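Local coordinates for PF04016 domain protein (Desulfitobacterium hafniense, PDB 3L5O), which is of unknown function but combines enolase-like and Rossmann-like folds around a probable active site, with a possible role in heavy-metal chelation, at residues E33-D38 / I49-G54; V81-V86 / A99-Y104; N137-K142 / P159-S164; Y189-C194 / T216-G221; E235-M240 / K265-K270. All blocks are in the same frame, centred on the assembly; numbering follows the deposited sequence. Where two conformers were deposited one is given.

Overall arrangement
Contacts 1 and 2 adjoin in what is probably the enolase-like part, whereas contacts 3, 4 and 5 all belong to the mixed sheet of the Rossmann-like part. Contacts 2, 4 and 5 are buried; contacts 1 and 3 lie farther out and are partly open, their centres about 41 Å apart on opposite sides of the chain's centre. Chemistry follows place: contact 2 is wholly apolar between helices, contacts 4 and 5 are strand pairings that share the seam between strands 214-218 and 235-241, and contacts 1 and 3 tie loops to strand ends by a few polar bonds. Asn-102 of contact 2 bridges the two parts, ND2 meeting Gly-221 O of contact 4 at 3.0 Å.

Contact 1 of 5, residues E33-D38 / I49-G54; sequences EDFLVD and IRSGNG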
# COMPACT_ATOMS: atom_id res chain seq x y z
N GLU A 33 2.61 13.24 -17.08
CA GLU A 33 2.31 14.61 -16.65
C GLU A 33 0.88 15.08 -16.81
O GLU A 33 0.42 15.95 -16.07
CB GLU A 33 3.11 15.56 -17.49
CG GLU A 33 4.39 15.93 -16.84
CD GLU A 33 4.98 17.06 -17.57
OE1 GLU A 33 5.49 16.78 -18.66
OE2 GLU A 33 4.86 18.19 -17.07
N ASP A 34 0.21 14.53 -17.82
CA ASP A 34 -1.16 14.91 -18.17
C ASP A 34 -2.14 14.72 -17.00
O ASP A 34 -3.15 15.41 -16.94
CB ASP A 34 -1.64 14.07 -19.36
CG ASP A 34 -0.92 14.42 -20.68
OD1 ASP A 34 -0.09 15.37 -20.72
OD2 ASP A 34 -1.13 13.78 -21.74
N PHE A 35 -1.82 13.80 -16.09
CA PHE A 35 -2.70 13.50 -14.96
C PHE A 35 -2.63 14.58 -13.90
O PHE A 35 -1.53 14.88 -13.39
CB PHE A 35 -2.34 12.16 -14.33
CG PHE A 35 -2.71 10.98 -15.19
CD1 PHE A 35 -1.96 10.68 -16.33
CD2 PHE A 35 -3.80 10.19 -14.87
CE1 PHE A 35 -2.30 9.61 -17.14
CE2 PHE A 35 -4.14 9.12 -15.68
CZ PHE A 35 -3.39 8.84 -16.82
N LEU A 36 -3.79 15.13 -13.52
CA LEU A 36 -3.87 16.16 -12.47
C LEU A 36 -4.54 15.67 -11.23
O LEU A 36 -5.26 14.67 -11.27
CB LEU A 36 -4.64 17.39 -12.99
CG LEU A 36 -4.25 17.92 -14.36
CD1 LEU A 36 -5.18 19.05 -14.77
CD2 LEU A 36 -2.80 18.41 -14.36
N VAL A 37 -4.23 16.33 -10.10
CA VAL A 37 -4.95 16.14 -8.83
C VAL A 37 -6.26 16.88 -9.01
O VAL A 37 -6.28 18.11 -8.99
CB VAL A 37 -4.17 16.76 -7.63
CG1 VAL A 37 -4.92 16.58 -6.31
CG2 VAL A 37 -2.76 16.15 -7.51
N ASP A 38 -7.35 16.15 -9.27
CA ASP A 38 -8.66 16.80 -9.50
C ASP A 38 -9.51 16.94 -8.22
O ASP A 38 -10.42 17.76 -8.15
CB ASP A 38 -9.43 16.07 -10.60
CG ASP A 38 -8.73 16.17 -11.93
OD1 ASP A 38 -8.32 17.31 -12.29
OD2 ASP A 38 -8.49 15.19 -12.65
N ILE A 49 -7.09 10.75 -3.36
CA ILE A 49 -6.98 11.61 -4.53
C ILE A 49 -7.71 10.99 -5.71
O ILE A 49 -7.61 9.81 -5.94
CB ILE A 49 -5.49 11.86 -4.86
CG1 ILE A 49 -4.86 12.68 -3.73
CG2 ILE A 49 -5.31 12.52 -6.20
CD1 ILE A 49 -3.50 13.25 -4.04
N ARG A 50 -8.44 11.82 -6.45
CA ARG A 50 -8.97 11.51 -7.78
C ARG A 50 -8.18 12.25 -8.83
O ARG A 50 -7.94 13.44 -8.69
CB ARG A 50 -10.41 11.97 -7.91
CG ARG A 50 -11.04 11.53 -9.22
CD ARG A 50 -12.56 11.73 -9.29
NE ARG A 50 -12.96 13.14 -9.23
CZ ARG A 50 -12.84 14.02 -10.20
NH1 ARG A 50 -12.31 13.68 -11.37
NH2 ARG A 50 -13.25 15.28 -10.02
N SER A 51 -7.79 11.54 -9.89
CA SER A 51 -7.29 12.14 -11.13
C SER A 51 -8.12 11.51 -12.24
O SER A 51 -8.00 10.30 -12.46
CB SER A 51 -5.81 11.80 -11.38
OG SER A 51 -5.34 12.36 -12.61
N GLY A 52 -8.93 12.32 -12.93
CA GLY A 52 -9.96 11.82 -13.83
C GLY A 52 -10.91 10.79 -13.24
O GLY A 52 -11.60 11.06 -12.25
N ASN A 53 -10.93 9.60 -13.84
CA ASN A 53 -11.71 8.44 -13.36
C ASN A 53 -10.98 7.55 -12.32
O ASN A 53 -11.55 6.56 -11.82
CB ASN A 53 -12.12 7.64 -14.62
CG ASN A 53 -12.82 6.33 -14.30
OD1 ASN A 53 -13.85 6.31 -13.62
ND2 ASN A 53 -12.28 5.24 -14.84
N GLY A 54 -9.75 7.89 -11.96
CA GLY A 54 -8.94 7.05 -11.10
C GLY A 54 -8.85 7.59 -9.69
O GLY A 54 -8.68 8.79 -9.48
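Asp-38 and Ser-51 tie the loop before strand 39-42 to the hairpin of strands 46-51 and 54-59, in the three-stranded antiparallel sheet. The hairpin closes through a type II' turn, Ser-51 to Gly-54, whose first turn amide is taken by Asp-38. With CG anti to its own carbonyl carbon (chi1 -64°), the Asp-38 carboxylate swings to the backbone of the turn, and OD2 accepts from Gly-52 N at 2.9 Å. This bond is almost straight and uses the anti lone pair, the one facing away from OD1. The main chain joins in, Asp-38 N donating to Arg-50 O at 2.8 Å. An alanine in place of Asp-38 would probably leave Gly-52 N without its acceptor and the turn less firmly tied to the loop. Asp-38 CB sits over one face of the Arg-50 guanidinium, 3.8 Å from NH1, but OD2 lies well out of that plane, so the opposite charges probably attract, but no N-H points at the carboxylate. The guanidinium is engaged elsewhere: a bend at chi3 (64°) lets NH1 donate, nearly in its own plane, to Gly-52 O, while NE forms a salt bridge with Glu-39. Ser-51 OG donates to Leu-36 O at 2.7 Å. The same OG meets the edge of the Phe-35 ring near its plane, 3.5 Å from CD2. Tyr-104 packs edge-to-face with that ring. On the buried side, Val-37 CG1 touches Ile-49 CG2 at 4.1 Å.

Contact 2 of 5, residues V81-V86 / A99-Y104; sequences VAAGCV and AAINAY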
# COMPACT_ATOMS: atom_id res chain seq x y z
N VAL A 81 3.75 15.65 -9.70
CA VAL A 81 4.34 16.63 -8.79
C VAL A 81 3.87 16.33 -7.34
O VAL A 81 4.68 16.24 -6.43
CB VAL A 81 4.04 18.08 -9.23
CG1 VAL A 81 4.54 19.07 -8.19
CG2 VAL A 81 4.69 18.38 -10.58
N ALA A 82 2.57 16.18 -7.17
CA ALA A 82 1.99 15.76 -5.90
C ALA A 82 2.56 14.41 -5.36
O ALA A 82 2.70 14.25 -4.18
CB ALA A 82 0.48 15.64 -6.02
N ALA A 83 2.90 13.48 -6.26
CA ALA A 83 3.47 12.19 -5.89
C ALA A 83 4.83 12.35 -5.20
O ALA A 83 5.18 11.51 -4.40
CB ALA A 83 3.60 11.27 -7.11
N GLY A 84 5.58 13.40 -5.54
CA GLY A 84 6.79 13.76 -4.83
C GLY A 84 6.63 13.88 -3.32
O GLY A 84 7.59 13.73 -2.56
N CYS A 85 5.41 14.16 -2.87
CA CYS A 85 5.10 14.19 -1.44
C CYS A 85 5.30 12.86 -0.74
O CYS A 85 5.47 12.85 0.48
CB CYS A 85 3.67 14.67 -1.19
SG CYS A 85 3.35 16.37 -1.63
N VAL A 86 5.27 11.75 -1.48
CA VAL A 86 5.47 10.41 -0.91
C VAL A 86 6.81 10.30 -0.18
O VAL A 86 6.96 9.51 0.75
CB VAL A 86 5.33 9.27 -1.98
CG1 VAL A 86 6.52 9.23 -2.93
CG2 VAL A 86 5.10 7.89 -1.30
N ALA A 99 -1.39 8.44 -2.15
CA ALA A 99 -2.69 8.59 -2.80
C ALA A 99 -2.58 9.07 -4.28
O ALA A 99 -3.22 8.51 -5.17
CB ALA A 99 -3.61 9.51 -1.96
N ALA A 100 -1.69 10.03 -4.54
CA ALA A 100 -1.45 10.53 -5.88
C ALA A 100 -0.84 9.44 -6.78
O ALA A 100 -1.29 9.24 -7.90
CB ALA A 100 -0.52 11.74 -5.83
N ILE A 101 0.15 8.72 -6.27
CA ILE A 101 0.69 7.57 -7.02
C ILE A 101 -0.43 6.60 -7.42
O ILE A 101 -0.50 6.15 -8.57
CB ILE A 101 1.78 6.86 -6.20
CG1 ILE A 101 3.03 7.73 -6.16
CG2 ILE A 101 2.09 5.47 -6.77
CD1 ILE A 101 4.03 7.29 -5.12
N ASN A 102 -1.32 6.31 -6.47
CA ASN A 102 -2.32 5.26 -6.68
C ASN A 102 -3.46 5.75 -7.57
O ASN A 102 -4.18 4.94 -8.16
CB ASN A 102 -2.83 4.72 -5.35
CG ASN A 102 -1.79 3.87 -4.63
OD1 ASN A 102 -0.95 3.22 -5.25
ND2 ASN A 102 -1.84 3.87 -3.33
N ALA A 103 -3.62 7.07 -7.68
CA ALA A 103 -4.61 7.66 -8.60
C ALA A 103 -4.22 7.37 -10.04
O ALA A 103 -5.07 7.15 -10.85
CB ALA A 103 -4.73 9.14 -8.38
N TYR A 104 -2.93 7.35 -10.37
CA TYR A 104 -2.50 6.87 -11.70
C TYR A 104 -2.62 5.33 -11.79
O TYR A 104 -3.46 4.84 -12.53
CB TYR A 104 -1.08 7.26 -12.03
CG TYR A 104 -0.62 6.65 -13.33
CD1 TYR A 104 -1.23 7.00 -14.54
CD2 TYR A 104 0.41 5.75 -13.36
CE1 TYR A 104 -0.81 6.45 -15.73
CE2 TYR A 104 0.84 5.19 -14.55
CZ TYR A 104 0.23 5.54 -15.72
OH TYR A 104 0.70 4.97 -16.87
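Ala-83 and Ala-100 bring helix 79-83 and helix 91-105, beside the three-stranded sheet, close together, their CA atoms 5.2 Å apart. This is helix-helix packing through small residues, and all five side chains that touch are buried. The contact between the segments is purely apolar, with no hydrogen bond across it. The alanine contacts are centred on Ala-100, whose CB points toward 81-86 and meets Ala-82 CB at 4.0 Å, while also resting against the backbone of Ala-83, 3.9 Å from the Ala-83 N. Such short side chains are what let the backbones approach so nearly. Backbone bonds run within each segment, as in Val-86 N to Ala-83 O (2.9 Å); Asn-102 ND2 is bonded beyond them to Leu-57 O. Nearby, Ile-49 of the sheet packs on Ala-100, and Tyr-24 and Ile-28 of helix 22-29 touch Val-86. The branched side chains meet through Ile-101, whose CG1, set anti to the carbonyl carbon (chi1 -72°), runs along the flank of Ala-83 at 3.7 Å from its CB. Beyond it the chain extends to Val-86, which it crosses at about a right angle, with Ile-101 CD1 ending 3.8 Å from Val-86 CG1.

Contact 3 of 5, residues N137-K142 / P159-S164; sequences NEVKGK and PICDLS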
# COMPACT_ATOMS: atom_id res chain seq x y z
N ASN A 137 -2.20 -22.75 1.35
CA ASN A 137 -1.54 -23.99 0.92
C ASN A 137 -0.03 -23.83 0.77
O ASN A 137 0.75 -24.65 1.25
CB ASN A 137 -2.17 -24.50 -0.38
CG ASN A 137 -3.49 -25.19 -0.14
OD1 ASN A 137 -3.56 -26.21 0.54
ND2 ASN A 137 -4.56 -24.62 -0.69
N GLU A 138 0.38 -22.74 0.14
CA GLU A 138 1.78 -22.51 -0.19
C GLU A 138 2.70 -22.35 1.01
O GLU A 138 3.85 -22.79 0.97
CB GLU A 138 1.89 -21.26 -1.03
CG GLU A 138 3.13 -21.24 -1.89
CD GLU A 138 3.16 -20.01 -2.73
OE1 GLU A 138 2.90 -18.93 -2.16
OE2 GLU A 138 3.44 -20.14 -3.95
N VAL A 139 2.19 -21.73 2.07
CA VAL A 139 2.99 -21.39 3.24
C VAL A 139 2.93 -22.43 4.34
O VAL A 139 3.55 -22.23 5.38
CB VAL A 139 2.56 -20.02 3.83
CG1 VAL A 139 2.66 -18.93 2.79
CG2 VAL A 139 1.16 -20.08 4.44
N LYS A 140 2.19 -23.52 4.13
CA LYS A 140 2.05 -24.57 5.12
C LYS A 140 3.41 -25.12 5.50
O LYS A 140 4.17 -25.51 4.62
CB LYS A 140 1.19 -25.74 4.56
CG LYS A 140 -0.33 -25.62 4.74
CD LYS A 140 -1.02 -27.01 4.66
CE LYS A 140 -2.35 -27.06 5.47
NZ LYS A 140 -3.36 -26.06 4.99
N GLY A 141 3.71 -25.15 6.80
CA GLY A 141 4.96 -25.65 7.32
C GLY A 141 6.17 -24.74 7.14
O GLY A 141 7.27 -25.10 7.50
N LYS A 142 5.95 -23.54 6.62
CA LYS A 142 7.04 -22.64 6.27
C LYS A 142 7.14 -21.50 7.26
O LYS A 142 6.25 -21.30 8.08
CB LYS A 142 6.84 -22.11 4.85
CG LYS A 142 6.74 -23.18 3.79
CD LYS A 142 7.97 -24.07 3.77
CE LYS A 142 8.10 -24.78 2.44
NZ LYS A 142 9.06 -25.93 2.52
N PRO A 159 -2.14 -21.39 12.74
CA PRO A 159 -2.33 -22.84 12.82
C PRO A 159 -1.56 -23.65 11.77
O PRO A 159 -1.21 -24.78 12.05
CB PRO A 159 -3.83 -23.01 12.60
CG PRO A 159 -4.42 -21.65 12.83
CD PRO A 159 -3.40 -20.69 12.43
N ILE A 160 -1.26 -23.05 10.61
CA ILE A 160 -0.64 -23.75 9.48
C ILE A 160 0.82 -23.41 9.17
O ILE A 160 1.41 -24.05 8.33
CB ILE A 160 -1.47 -23.51 8.19
CG1 ILE A 160 -1.39 -22.06 7.73
CG2 ILE A 160 -2.93 -23.96 8.40
CD1 ILE A 160 -2.15 -21.80 6.45
N CYS A 161 1.40 -22.41 9.83
CA CYS A 161 2.78 -22.05 9.56
C CYS A 161 3.45 -21.50 10.80
O CYS A 161 2.82 -21.37 11.86
CB CYS A 161 2.86 -21.08 8.38
SG CYS A 161 2.20 -19.39 8.61
N ASP A 162 4.74 -21.25 10.67
CA ASP A 162 5.55 -20.58 11.68
C ASP A 162 5.47 -19.06 11.39
O ASP A 162 6.21 -18.51 10.58
CB ASP A 162 6.99 -21.12 11.60
CG ASP A 162 7.95 -20.47 12.58
OD1 ASP A 162 7.53 -19.60 13.38
OD2 ASP A 162 9.17 -20.77 12.60
N LEU A 163 4.54 -18.42 12.07
CA LEU A 163 4.18 -17.02 11.82
C LEU A 163 4.84 -16.07 12.80
O LEU A 163 4.78 -16.30 14.02
CB LEU A 163 2.66 -16.84 11.91
CG LEU A 163 2.09 -15.42 11.72
CD1 LEU A 163 2.31 -14.91 10.33
CD2 LEU A 163 0.62 -15.44 12.10
N SER A 164 5.44 -15.01 12.26
CA SER A 164 5.83 -13.83 13.05
C SER A 164 5.20 -12.55 12.50
O SER A 164 5.37 -12.24 11.31
CB SER A 164 7.33 -13.64 13.04
OG SER A 164 8.00 -14.77 13.51
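Ile-160 points toward the 137-142 loop and is met there from two directions. Lys-140 crosses it at about a right angle, the end of its long chain bent at chi4 (60°) to bring NZ 4.0 Å from Ile-160 CG2. The other branch of the isoleucine goes to Val-139: CG1 takes the position between the backbone N and the carbonyl carbon (chi1 68°), and CD1 beyond it lies 4.2 Å from Val-139 CG2. Val-139 itself turns to the sheet, packing on Val-144 and on Tyr-189 and Tyr-191. The loop leads directly into strand 143-147, and segment 159-164 into strand 162-167. These two parallel strands, joined through helix 153-157, form a beta-alpha-beta unit of the Rossmann-like fold, and the contact sits where both strands begin. Its backbone bonds are set out along that start: Gly-141 N donates to Ile-160 O at 3.0 Å, and Asp-162 N to Lys-142 O, also at 3.0 Å. Gly-141 occupies the left-handed position of the type II turn from Val-139 to Lys-142, with positive phi. Between the two bonds Cys-161 slips its CB in between two carbonyl oxygens, 3.3 Å from Val-139 O and 3.4 Å from Lys-142 O. Cys-161 SG lies 4.4 Å from Val-139 CG2, a loose apolar approach.

Contact 4 of 5, residues Y189-C194 / T216-G221; sequences YVYITC and TLVGPG
Tyr-191, Ile-192 and Thr-193 pair with Thr-216, Leu-217 and Val-218 in parallel register, the axes of 189-193 and 216-218 passing 4.7 Å apart and crossing at -30°. Four backbone hydrogen bonds join them, the last from Cys-194 N to Val-218 O. Helices 195-199 and 202-208 connect the strands as a beta-alpha-beta crossover of the Rossmann-like fold. On one face Tyr-191 and Thr-216 lie side by side, pointing the same way, with Tyr-191 CD2 3.7 Å from Thr-216 CB. Val-218 CG2 meets the edge of the ring, 4.3 Å from Tyr-191 CD2, and a water sits over one ring face toward its rim. That water donates to Val-190 O and is bonded to Thr-216 OG1 (2.9 Å). The Tyr-191 hydroxyl is held by Ser-135. A leucine in place of Tyr-191 would probably leave Ser-135 OG without this partner and open a gap beside Thr-216 and Val-218. On the other face Leu-217, with CG anti to the backbone N (chi1 -162°), lays CD1 3.4 Å from Ile-192 O. Cys-194 SG reaches to 3.3 Å from Gly-221 N, and a side chain on Gly-219 would clash with that sulfur. Thr-193 OG1 caps Ala-195 N and shares a second water with Val-218 O. With a capping threonine and close-packed glycines at the carboxyl ends of these parallel strands, a bound imidazole about 3 Å from the Thr-193 side chain, though probably from the crystallisation liquor, may mark a pocket here, as in other Rossmann-like proteins.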
# COMPACT_ATOMS: atom_id res chain seq x y z
N TYR A 189 8.45 -16.68 3.28
CA TYR A 189 7.44 -15.82 2.68
C TYR A 189 7.28 -14.59 3.55
O TYR A 189 7.23 -14.70 4.78
CB TYR A 189 6.09 -16.52 2.57
CG TYR A 189 6.11 -17.66 1.61
CD1 TYR A 189 5.88 -17.44 0.25
CD2 TYR A 189 6.42 -18.96 2.02
CE1 TYR A 189 5.93 -18.48 -0.66
CE2 TYR A 189 6.48 -20.03 1.09
CZ TYR A 189 6.24 -19.76 -0.24
OH TYR A 189 6.29 -20.76 -1.18
N VAL A 190 7.18 -13.43 2.92
CA VAL A 190 7.03 -12.17 3.65
C VAL A 190 5.90 -11.34 3.05
O VAL A 190 5.80 -11.20 1.84
CB VAL A 190 8.35 -11.36 3.61
CG1 VAL A 190 8.18 -10.02 4.28
CG2 VAL A 190 9.47 -12.15 4.26
N TYR A 191 5.04 -10.81 3.91
CA TYR A 191 4.01 -9.84 3.55
C TYR A 191 4.26 -8.53 4.28
O TYR A 191 4.47 -8.52 5.50
CB TYR A 191 2.62 -10.36 3.96
CG TYR A 191 2.34 -11.71 3.41
CD1 TYR A 191 2.89 -12.85 4.02
CD2 TYR A 191 1.56 -11.89 2.26
CE1 TYR A 191 2.69 -14.10 3.52
CE2 TYR A 191 1.33 -13.17 1.75
CZ TYR A 191 1.91 -14.27 2.39
OH TYR A 191 1.75 -15.56 1.92
N ILE A 192 4.17 -7.42 3.57
CA ILE A 192 4.46 -6.12 4.13
C ILE A 192 3.31 -5.18 3.82
O ILE A 192 2.94 -5.00 2.65
CB ILE A 192 5.77 -5.54 3.57
CG1 ILE A 192 6.97 -6.47 3.80
CG2 ILE A 192 6.08 -4.16 4.20
CD1 ILE A 192 8.17 -6.12 2.89
N THR A 193 2.77 -4.55 4.85
CA THR A 193 1.83 -3.48 4.68
C THR A 193 2.32 -2.32 3.78
O THR A 193 3.48 -1.89 3.83
CB THR A 193 1.41 -2.91 6.02
OG1 THR A 193 0.54 -1.80 5.80
CG2 THR A 193 2.64 -2.31 6.83
N CYS A 194 1.40 -1.81 2.99
CA CYS A 194 1.70 -0.71 2.07
C CYS A 194 1.99 0.57 2.88
O CYS A 194 2.56 1.52 2.35
CB CYS A 194 0.54 -0.50 1.10
SG CYS A 194 -1.02 -0.07 1.93
N THR A 216 5.27 -9.93 -0.74
CA THR A 216 4.00 -9.33 -1.17
C THR A 216 3.79 -8.03 -0.43
O THR A 216 3.99 -8.00 0.78
CB THR A 216 2.85 -10.29 -0.81
OG1 THR A 216 3.04 -11.56 -1.45
CG2 THR A 216 1.50 -9.80 -1.33
N LEU A 217 3.42 -6.97 -1.15
CA LEU A 217 2.96 -5.69 -0.58
C LEU A 217 1.46 -5.70 -0.56
O LEU A 217 0.85 -6.07 -1.56
CB LEU A 217 3.46 -4.52 -1.40
CG LEU A 217 3.44 -3.14 -0.74
CD1 LEU A 217 4.49 -3.03 0.31
CD2 LEU A 217 3.68 -2.08 -1.86
N VAL A 218 0.85 -5.39 0.59
CA VAL A 218 -0.58 -5.62 0.81
C VAL A 218 -1.25 -4.42 1.42
O VAL A 218 -0.73 -3.80 2.35
CB VAL A 218 -0.84 -6.81 1.84
CG1 VAL A 218 -2.34 -7.09 1.98
CG2 VAL A 218 -0.14 -8.05 1.44
N GLY A 219 -2.46 -4.15 0.95
CA GLY A 219 -3.32 -3.17 1.57
C GLY A 219 -3.87 -2.22 0.51
O GLY A 219 -3.44 -2.24 -0.64
N PRO A 220 -4.84 -1.42 0.90
CA PRO A 220 -5.53 -0.49 0.00
C PRO A 220 -4.63 0.54 -0.69
O PRO A 220 -4.96 0.98 -1.80
CB PRO A 220 -6.51 0.20 0.94
CG PRO A 220 -6.74 -0.76 2.03
CD PRO A 220 -5.42 -1.38 2.27
N GLY A 221 -3.52 0.91 -0.04
CA GLY A 221 -2.53 1.83 -0.55
C GLY A 221 -1.39 1.21 -1.36
O GLY A 221 -0.39 1.88 -1.65
O HOH W 1 4.66 -13.50 0.06
O HOH W 2 -2.04 -2.36 4.98

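Contact 5 of 5, residues E235-M240 / K265-K270; sequences ELSGFM and KVTIKK. With EDO (1,2-ethanediol), chain F; EDO (1,2-ethanediol), chain G.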
# COMPACT_ATOMS: atom_id res chain seq x y z
N GLU A 235 4.80 -9.80 -5.56
CA GLU A 235 3.34 -9.74 -5.60
C GLU A 235 2.82 -8.44 -4.99
O GLU A 235 3.37 -7.90 -4.03
CB GLU A 235 2.70 -10.96 -4.91
CG GLU A 235 1.16 -10.96 -4.87
CD GLU A 235 0.58 -12.19 -4.16
OE1 GLU A 235 0.79 -13.30 -4.64
OE2 GLU A 235 -0.12 -12.04 -3.14
N LEU A 236 1.73 -7.96 -5.55
CA LEU A 236 1.10 -6.75 -5.09
C LEU A 236 -0.37 -7.02 -4.91
O LEU A 236 -1.06 -7.40 -5.85
CB LEU A 236 1.30 -5.62 -6.11
CG LEU A 236 2.75 -5.32 -6.49
CD1 LEU A 236 2.78 -4.47 -7.75
CD2 LEU A 236 3.50 -4.67 -5.35
N SER A 237 -0.83 -6.86 -3.69
CA SER A 237 -2.21 -7.14 -3.33
C SER A 237 -2.86 -5.85 -2.86
O SER A 237 -2.66 -5.45 -1.73
CB SER A 237 -2.25 -8.19 -2.22
OG SER A 237 -1.84 -9.45 -2.73
N GLY A 238 -3.62 -5.22 -3.73
CA GLY A 238 -4.26 -3.97 -3.38
C GLY A 238 -5.76 -3.96 -3.60
O GLY A 238 -6.46 -4.92 -3.33
N PHE A 239 -6.23 -2.86 -4.15
CA PHE A 239 -7.62 -2.48 -4.08
C PHE A 239 -7.96 -1.61 -5.30
O PHE A 239 -7.24 -0.67 -5.61
CB PHE A 239 -7.86 -1.70 -2.78
CG PHE A 239 -9.30 -1.36 -2.54
CD1 PHE A 239 -10.20 -2.35 -2.18
CD2 PHE A 239 -9.75 -0.05 -2.67
CE1 PHE A 239 -11.53 -2.06 -1.97
CE2 PHE A 239 -11.08 0.26 -2.45
CZ PHE A 239 -11.97 -0.74 -2.09
N MSE A 240 -9.04 -1.94 -5.99
CA MSE A 240 -9.57 -1.10 -7.07
C MSE A 240 -10.83 -0.41 -6.57
O MSE A 240 -11.78 -1.06 -6.20
CB MSE A 240 -9.90 -2.02 -8.26
CG MSE A 240 -10.52 -1.38 -9.48
SE MSE A 240 -9.36 -0.03 -10.12
CE MSE A 240 -7.70 -1.18 -10.32
N LYS A 265 -10.85 -6.08 -4.00
CA LYS A 265 -9.45 -6.44 -3.84
C LYS A 265 -8.91 -6.98 -5.17
O LYS A 265 -9.62 -7.67 -5.89
CB LYS A 265 -9.27 -7.51 -2.75
CG LYS A 265 -9.69 -7.05 -1.34
CD LYS A 265 -9.51 -8.15 -0.31
CE LYS A 265 -9.59 -7.61 1.11
NZ LYS A 265 -9.54 -8.66 2.16
N VAL A 266 -7.65 -6.67 -5.47
CA VAL A 266 -6.98 -7.16 -6.67
C VAL A 266 -5.50 -7.49 -6.38
O VAL A 266 -4.81 -6.76 -5.68
CB VAL A 266 -7.06 -6.13 -7.83
CG1 VAL A 266 -8.49 -5.69 -8.10
CG2 VAL A 266 -6.25 -4.92 -7.52
N THR A 267 -5.02 -8.57 -6.98
CA THR A 267 -3.66 -9.05 -6.76
C THR A 267 -2.95 -9.24 -8.10
O THR A 267 -3.51 -9.86 -9.00
CB THR A 267 -3.72 -10.38 -5.98
OG1 THR A 267 -4.17 -10.14 -4.64
CG2 THR A 267 -2.33 -10.99 -5.81
N ILE A 268 -1.75 -8.69 -8.27
CA ILE A 268 -0.90 -9.07 -9.40
C ILE A 268 0.37 -9.74 -8.92
O ILE A 268 0.95 -9.35 -7.91
CB ILE A 268 -0.61 -7.89 -10.37
CG1 ILE A 268 -0.27 -6.59 -9.63
CG2 ILE A 268 -1.81 -7.65 -11.25
CD1 ILE A 268 0.05 -5.44 -10.58
N LYS A 269 0.76 -10.79 -9.63
CA LYS A 269 2.01 -11.48 -9.39
C LYS A 269 3.02 -11.21 -10.50
O LYS A 269 2.66 -10.98 -11.66
CB LYS A 269 1.78 -12.99 -9.30
CG LYS A 269 0.91 -13.45 -8.13
CD LYS A 269 0.93 -14.98 -8.07
CE LYS A 269 0.10 -15.55 -6.92
NZ LYS A 269 -1.36 -15.35 -7.12
N LYS A 270 4.29 -11.25 -10.13
CA LYS A 270 5.40 -11.11 -11.07
C LYS A 270 5.44 -12.32 -12.01
O LYS A 270 5.24 -13.48 -11.61
CB LYS A 270 6.71 -11.00 -10.29
CG LYS A 270 7.95 -11.02 -11.12
CD LYS A 270 9.17 -10.82 -10.27
CE LYS A 270 10.42 -10.86 -11.13
NZ LYS A 270 11.49 -9.96 -10.61
OXT LYS A 270 5.66 -12.20 -13.22
C1 EDO F . -5.56 -5.88 0.20
O1 EDO F . -6.50 -4.87 0.56
C2 EDO F . -6.21 -7.12 -0.40
O2 EDO F . -5.79 -7.39 -1.74
C1 EDO G . -5.71 -8.59 2.88
O1 EDO G . -6.77 -9.11 2.11
C2 EDO G . -6.13 -7.31 3.55
O2 EDO G . -6.34 -7.55 4.92
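Leu-236, Val-266 and Ile-268 form the tightly packed face of this antiparallel pair of strands, 235-241 and 263-269. Leu-236 and Ile-268, a hydrogen-bonded pair, exchange two bonds, Leu-236 N to Ile-268 O and Ile-268 N to Leu-236 O, both 2.8 Å. Their side chains cross obliquely, Leu-236 CB lying 4.0 Å from Ile-268 CG1. Val-266 extends this apolar patch, its CG1 3.9 Å from CB of Met-240, present as selenomethionine. The opposite face is more polar, and its loose side lies at the exposed Lys-269 and the partly exposed Lys-265 and Thr-267. Glu-235, its CG opposite the backbone N (chi1 178°), stretches over Thr-267, with Glu-235 CD 3.6 Å from Thr-267 CG2, then runs beside Lys-269. The long ion pair of these two, Glu-235 OE1 to Lys-269 NZ at 3.9 Å, is probably weak. Lys-265, extended along its whole length, flanks one ethanediol and donates from NZ to O1 of another at 2.8 Å. The first of these gives a hydrogen bond to Gly-238 O, 3.0 Å from its O2; both molecules probably come from the crystallisation liquor. Strand 263-269 is an outermost strand of the mixed sheet, and 235-241 stands between it and 214-218, the neighbour on which Leu-236 and Glu-235 also pack. Helix 131-134 covers the Ser-237 and Thr-267 face, while Phe-229, Leu-224 and Val-116 close over the apolar side and Met-240 rests on helix 108-113.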